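Local coordinates for protein gdp-l-fucose synthetase (Naegleria fowleri, PDB 6AQZ) that probably catalyses the NADPH-dependent epimerisation and reduction that yield GDP-L-fucose, and binds NADP in a Rossmann-type domain, at residues Y117-L128 and E179-P190. Sequence-based numbering, arbitrary orientation.
With NAP (NADP nicotinamide-adenine-dinucleotide phosphate), chain G.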
loop_
_atom_site.group_PDB
_atom_site.type_symbol
_atom_site.label_atom_id
_atom_site.label_comp_id
_atom_site.label_asym_id
_atom_site.label_seq_id
_atom_site.Cartn_x
_atom_site.Cartn_y
_atom_site.Cartn_z
ATOM N N TYR A 117 -10.850 15.695 3.912
ATOM C CA TYR A 117 -12.207 15.233 4.139
ATOM C C TYR A 117 -12.814 15.891 5.373
ATOM O O TYR A 117 -13.922 16.440 5.316
ATOM C CB TYR A 117 -12.215 13.715 4.280
ATOM C CG TYR A 117 -13.606 13.195 4.247
ATOM C CD1 TYR A 117 -14.283 13.086 3.046
ATOM C CD2 TYR A 117 -14.278 12.880 5.425
ATOM C CE1 TYR A 117 -15.603 12.630 3.008
ATOM C CE2 TYR A 117 -15.589 12.418 5.399
ATOM C CZ TYR A 117 -16.245 12.303 4.185
ATOM O OH TYR A 117 -17.542 11.858 4.148
ATOM N N ASP A 118 -12.089 15.871 6.497
ATOM C CA ASP A 118 -12.658 16.372 7.746
ATOM C C ASP A 118 -13.005 17.853 7.663
ATOM O O ASP A 118 -13.961 18.300 8.301
ATOM C CB ASP A 118 -11.708 16.126 8.918
ATOM C CG ASP A 118 -11.585 14.653 9.283
ATOM O OD1 ASP A 118 -12.334 13.814 8.738
ATOM O OD2 ASP A 118 -10.737 14.339 10.143
ATOM N N PHE A 119 -12.227 18.633 6.926
ATOM C CA PHE A 119 -12.469 20.062 6.805
ATOM C C PHE A 119 -13.298 20.420 5.586
ATOM O O PHE A 119 -13.440 21.607 5.275
ATOM C CB PHE A 119 -11.139 20.810 6.764
ATOM C CG PHE A 119 -10.468 20.921 8.104
ATOM C CD1 PHE A 119 -9.699 19.890 8.597
ATOM C CD2 PHE A 119 -10.604 22.071 8.866
ATOM C CE1 PHE A 119 -9.081 20.000 9.820
ATOM C CE2 PHE A 119 -9.989 22.182 10.093
ATOM C CZ PHE A 119 -9.225 21.145 10.566
ATOM N N GLY A 120 -13.878 19.430 4.918
ATOM C CA GLY A 120 -14.816 19.665 3.835
ATOM C C GLY A 120 -14.279 20.343 2.590
ATOM O O GLY A 120 -14.987 21.151 1.978
ATOM N N VAL A 121 -13.046 20.036 2.196
ATOM C CA VAL A 121 -12.516 20.569 0.945
ATOM C C VAL A 121 -13.380 20.064 -0.202
ATOM O O VAL A 121 -13.750 18.884 -0.242
ATOM C CB VAL A 121 -11.051 20.151 0.781
ATOM C CG1 VAL A 121 -10.515 20.591 -0.566
ATOM C CG2 VAL A 121 -10.206 20.723 1.932
ATOM N N LYS A 122 -13.749 20.966 -1.115
ATOM C CA LYS A 122 -14.645 20.577 -2.203
ATOM C C LYS A 122 -13.946 19.625 -3.163
ATOM O O LYS A 122 -14.480 18.557 -3.485
ATOM C CB LYS A 122 -15.170 21.809 -2.954
ATOM C CG LYS A 122 -16.031 22.779 -2.144
ATOM C CD LYS A 122 -16.460 23.968 -3.017
ATOM C CE LYS A 122 -17.586 24.802 -2.410
ATOM N NZ LYS A 122 -17.187 25.509 -1.162
ATOM N N LYS A 123 -12.721 19.960 -3.569
ATOM C CA LYS A 123 -11.969 19.133 -4.505
ATOM C C LYS A 123 -10.494 19.129 -4.105
ATOM O O LYS A 123 -9.938 20.167 -3.744
ATOM C CB LYS A 123 -12.120 19.621 -5.945
ATOM C CG LYS A 123 -11.612 18.630 -6.972
ATOM C CD LYS A 123 -11.466 19.244 -8.359
ATOM C CE LYS A 123 -12.774 19.290 -9.097
ATOM N NZ LYS A 123 -12.586 19.633 -10.547
ATOM N N THR A 124 -9.887 17.945 -4.124
ATOM C CA THR A 124 -8.485 17.748 -3.777
ATOM C C THR A 124 -7.808 17.049 -4.945
ATOM O O THR A 124 -8.325 16.055 -5.455
ATOM C CB THR A 124 -8.353 16.933 -2.475
ATOM O OG1 THR A 124 -8.842 17.722 -1.391
ATOM C CG2 THR A 124 -6.899 16.497 -2.189
ATOM N N ILE A 125 -6.691 17.600 -5.408
ATOM C CA ILE A 125 -5.945 16.999 -6.500
ATOM C C ILE A 125 -4.577 16.644 -5.969
ATOM O O ILE A 125 -3.826 17.529 -5.544
ATOM C CB ILE A 125 -5.823 17.928 -7.709
ATOM C CG1 ILE A 125 -7.199 18.325 -8.177
ATOM C CG2 ILE A 125 -5.152 17.191 -8.850
ATOM C CD1 ILE A 125 -7.150 19.119 -9.421
ATOM N N SER A 126 -4.255 15.361 -5.997
ATOM C CA SER A 126 -2.975 14.865 -5.538
ATOM C C SER A 126 -2.153 14.488 -6.758
ATOM O O SER A 126 -2.651 14.459 -7.884
ATOM C CB SER A 126 -3.176 13.675 -4.602
ATOM O OG SER A 126 -3.863 14.090 -3.437
ATOM N N CYS A 127 -0.901 14.142 -6.525
ATOM C CA CYS A 127 0.042 13.977 -7.614
ATOM C C CYS A 127 0.689 12.599 -7.540
ATOM O O CYS A 127 1.249 12.236 -6.505
ATOM C CB CYS A 127 1.079 15.106 -7.553
ATOM S SG CYS A 127 1.992 15.277 -9.019
ATOM N N LEU A 128 0.591 11.826 -8.622
ATOM C CA LEU A 128 1.288 10.558 -8.785
ATOM C C LEU A 128 2.498 10.772 -9.697
ATOM O O LEU A 128 2.990 11.892 -9.843
ATOM C CB LEU A 128 0.361 9.472 -9.351
ATOM C CG LEU A 128 -1.025 9.328 -8.731
ATOM C CD1 LEU A 128 -1.787 8.130 -9.316
ATOM C CD2 LEU A 128 -0.982 9.279 -7.242
ATOM N N GLU A 179 -21.841 9.666 3.010
ATOM C CA GLU A 179 -22.193 10.652 4.016
ATOM C C GLU A 179 -22.875 11.874 3.426
ATOM O O GLU A 179 -23.271 12.769 4.177
ATOM C CB GLU A 179 -20.936 11.085 4.757
ATOM C CG GLU A 179 -20.927 10.745 6.211
ATOM C CD GLU A 179 -19.524 10.623 6.705
ATOM O OE1 GLU A 179 -19.022 9.489 6.703
ATOM O OE2 GLU A 179 -18.898 11.653 7.048
ATOM N N GLY A 180 -23.083 11.900 2.113
ATOM C CA GLY A 180 -23.673 13.059 1.486
ATOM C C GLY A 180 -22.806 14.291 1.495
ATOM O O GLY A 180 -23.317 15.395 1.291
ATOM N N LYS A 181 -21.507 14.146 1.753
ATOM C CA LYS A 181 -20.597 15.277 1.649
ATOM C C LYS A 181 -20.221 15.502 0.193
ATOM O O LYS A 181 -20.215 14.571 -0.619
ATOM C CB LYS A 181 -19.330 15.059 2.476
ATOM C CG LYS A 181 -19.498 15.352 3.955
ATOM C CD LYS A 181 -18.179 15.239 4.730
ATOM C CE LYS A 181 -17.656 16.606 5.174
ATOM N NZ LYS A 181 -16.860 16.540 6.451
ATOM N N SER A 182 -19.916 16.761 -0.135
ATOM C CA SER A 182 -19.515 17.150 -1.490
ATOM C C SER A 182 -17.995 17.301 -1.498
ATOM O O SER A 182 -17.441 18.400 -1.385
ATOM C CB SER A 182 -20.221 18.430 -1.925
ATOM O OG SER A 182 -21.601 18.188 -2.145
ATOM N N CYS A 183 -17.320 16.156 -1.574
ATOM C CA CYS A 183 -15.863 16.095 -1.582
ATOM C C CYS A 183 -15.429 15.216 -2.736
ATOM O O CYS A 183 -15.819 14.047 -2.805
ATOM C CB CYS A 183 -15.315 15.526 -0.276
ATOM S SG CYS A 183 -15.535 16.604 1.107
ATOM N N LEU A 184 -14.618 15.769 -3.630
ATOM C CA LEU A 184 -14.060 15.008 -4.733
ATOM C C LEU A 184 -12.550 14.911 -4.548
ATOM O O LEU A 184 -11.880 15.908 -4.235
ATOM C CB LEU A 184 -14.414 15.638 -6.082
ATOM C CG LEU A 184 -13.886 14.863 -7.302
ATOM C CD1 LEU A 184 -14.324 13.387 -7.275
ATOM C CD2 LEU A 184 -14.289 15.529 -8.613
ATOM N N PHE A 185 -12.031 13.707 -4.731
ATOM C CA PHE A 185 -10.605 13.405 -4.684
ATOM C C PHE A 185 -10.211 12.851 -6.037
ATOM O O PHE A 185 -10.824 11.893 -6.518
ATOM C CB PHE A 185 -10.282 12.386 -3.573
ATOM C CG PHE A 185 -10.446 12.932 -2.183
ATOM C CD1 PHE A 185 -11.692 13.017 -1.603
ATOM C CD2 PHE A 185 -9.344 13.343 -1.452
ATOM C CE1 PHE A 185 -11.843 13.530 -0.344
ATOM C CE2 PHE A 185 -9.485 13.852 -0.173
ATOM C CZ PHE A 185 -10.718 13.947 0.386
ATOM N N THR A 186 -9.212 13.450 -6.665
ATOM C CA THR A 186 -8.672 12.881 -7.890
ATOM C C THR A 186 -7.165 13.158 -7.914
ATOM O O THR A 186 -6.580 13.598 -6.921
ATOM C CB THR A 186 -9.417 13.413 -9.113
ATOM O OG1 THR A 186 -8.937 12.738 -10.277
ATOM C CG2 THR A 186 -9.223 14.917 -9.265
ATOM N N SER A 187 -6.515 12.856 -9.037
ATOM C CA SER A 187 -5.071 12.964 -9.080
ATOM C C SER A 187 -4.619 13.127 -10.516
ATOM O O SER A 187 -5.342 12.793 -11.450
ATOM C CB SER A 187 -4.410 11.733 -8.477
ATOM O OG SER A 187 -4.679 10.653 -9.334
ATOM N N VAL A 188 -3.394 13.606 -10.667
ATOM C CA VAL A 188 -2.745 13.747 -11.960
ATOM C C VAL A 188 -1.470 12.935 -11.939
ATOM O O VAL A 188 -0.880 12.697 -10.879
ATOM C CB VAL A 188 -2.408 15.220 -12.314
ATOM C CG1 VAL A 188 -3.639 16.054 -12.343
ATOM C CG2 VAL A 188 -1.357 15.783 -11.336
ATOM N N ILE A 189 -1.031 12.523 -13.118
ATOM C CA ILE A 189 0.203 11.752 -13.221
ATOM C C ILE A 189 1.127 12.502 -14.168
ATOM O O ILE A 189 1.071 12.286 -15.390
ATOM C CB ILE A 189 -0.043 10.330 -13.735
ATOM C CG1 ILE A 189 -1.258 9.689 -13.064
ATOM C CG2 ILE A 189 1.192 9.490 -13.519
ATOM C CD1 ILE A 189 -1.421 8.280 -13.491
ATOM N N PRO A 190 1.955 13.408 -13.672
ATOM C CA PRO A 190 2.873 14.114 -14.563
ATOM C C PRO A 190 4.033 13.208 -14.937
ATOM O O PRO A 190 4.395 12.277 -14.217
ATOM C CB PRO A 190 3.320 15.329 -13.740
ATOM C CG PRO A 190 3.138 14.914 -12.323
ATOM C CD PRO A 190 2.012 13.912 -12.288
HETATM P PA NAP G . 10.178 19.085 -5.150
HETATM O O1A NAP G . 11.208 18.183 -4.540
HETATM O O2A NAP G . 10.547 20.113 -6.187
HETATM O O5B NAP G . 9.323 19.884 -3.984
HETATM C C5B NAP G . 8.656 18.926 -3.239
HETATM C C4B NAP G . 7.799 19.698 -2.200
HETATM O O4B NAP G . 7.401 18.835 -1.105
HETATM C C3B NAP G . 8.571 20.948 -1.612
HETATM O O3B NAP G . 7.678 22.011 -1.415
HETATM C C2B NAP G . 8.941 20.448 -0.208
HETATM O O2B NAP G . 8.947 21.400 0.727
HETATM C C1B NAP G . 7.628 19.599 0.072
HETATM N N9A NAP G . 7.797 18.697 1.206
HETATM C C8A NAP G . 8.586 17.567 1.269
HETATM N N7A NAP G . 8.521 16.938 2.465
HETATM C C5A NAP G . 7.653 17.720 3.210
HETATM C C6A NAP G . 7.195 17.592 4.518
HETATM N N6A NAP G . 7.611 16.519 5.307
HETATM N N1A NAP G . 6.313 18.478 5.042
HETATM C C2A NAP G . 5.950 19.485 4.192
HETATM N N3A NAP G . 6.315 19.745 2.919
HETATM C C4A NAP G . 7.181 18.820 2.442
HETATM O O3 NAP G . 9.157 17.928 -5.788
HETATM P PN NAP G . 8.432 18.384 -7.129
HETATM O O1N NAP G . 7.684 19.656 -7.009
HETATM O O2N NAP G . 9.190 17.994 -8.379
HETATM O O5D NAP G . 7.117 17.238 -7.263
HETATM C C5D NAP G . 6.074 17.516 -6.416
HETATM C C4D NAP G . 5.035 16.475 -6.768
HETATM O O4D NAP G . 5.147 16.204 -8.176
HETATM C C3D NAP G . 5.424 15.115 -6.015
HETATM O O3D NAP G . 4.275 14.515 -5.525
HETATM C C2D NAP G . 6.087 14.278 -7.131
HETATM O O2D NAP G . 5.847 12.927 -7.043
HETATM C C1D NAP G . 5.318 14.806 -8.378
HETATM N N1N NAP G . 6.082 14.503 -9.623
HETATM C C2N NAP G . 7.243 15.195 -9.974
HETATM C C3N NAP G . 7.938 14.857 -11.117
HETATM C C7N NAP G . 9.189 15.601 -11.471
HETATM O O7N NAP G . 9.909 15.287 -12.434
HETATM N N7N NAP G . 9.579 16.692 -10.686
HETATM C C4N NAP G . 7.507 13.761 -12.015
HETATM C C5N NAP G . 6.266 13.069 -11.551
HETATM C C6N NAP G . 5.624 13.439 -10.441
HETATM P P2B NAP G . 10.554 22.285 1.004
HETATM O O1X NAP G . 10.653 23.021 -0.297
HETATM O O2X NAP G . 10.181 23.109 2.238
HETATM O O3X NAP G . 11.465 21.111 1.205
HETATM O O HOH W 1 -6.387 13.302 -4.093
#
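T124 and F185 are paired residues of two neighbouring parallel strands, 123-127 and 184-190, whose N-to-C directions differ by 30°. Six backbone hydrogen bonds join the segments, from L184 N to K122 O (2.8 Å) at one end to L128 N to V188 O (2.8 Å) at the other; donors alternate between the segments, as parallel pairing requires.

Side chains pack on both faces. On one, I125 CG2 meets V188 CG1 at 4.0 Å. On the other, T124 CB lies 3.9 Å from F185 CD2, while the far end of that ring points its CZ at Y117, whose backbone N lies in the ring plane; L113 and C116 of helix 98-118 also pack on F185.

Polar and cation-pi contacts gather where helix 98-118 ends. K181, its chain bent at chi3 (109°), sets NZ over the Y117 ring face, 4.8 Å from the centroid and 24° off the normal, and donates to Y117 O. G120 N reaches that oxygen from the opposite face of its plane, within the Schellman motif closing that helix. Y117 OH bonds weakly to E179 OE2. Farther along the strands, on the face of T124 and F185, a water bridges S126 OG and T186 O.

At the C-terminal end of the pairing, C127 SG packs on P190 CG (3.5 Å), and L128 O approaches nicotinamide C6N (3.1 Å): the C-terminal ends of the two strands line the NADP site, as in Rossmann folds.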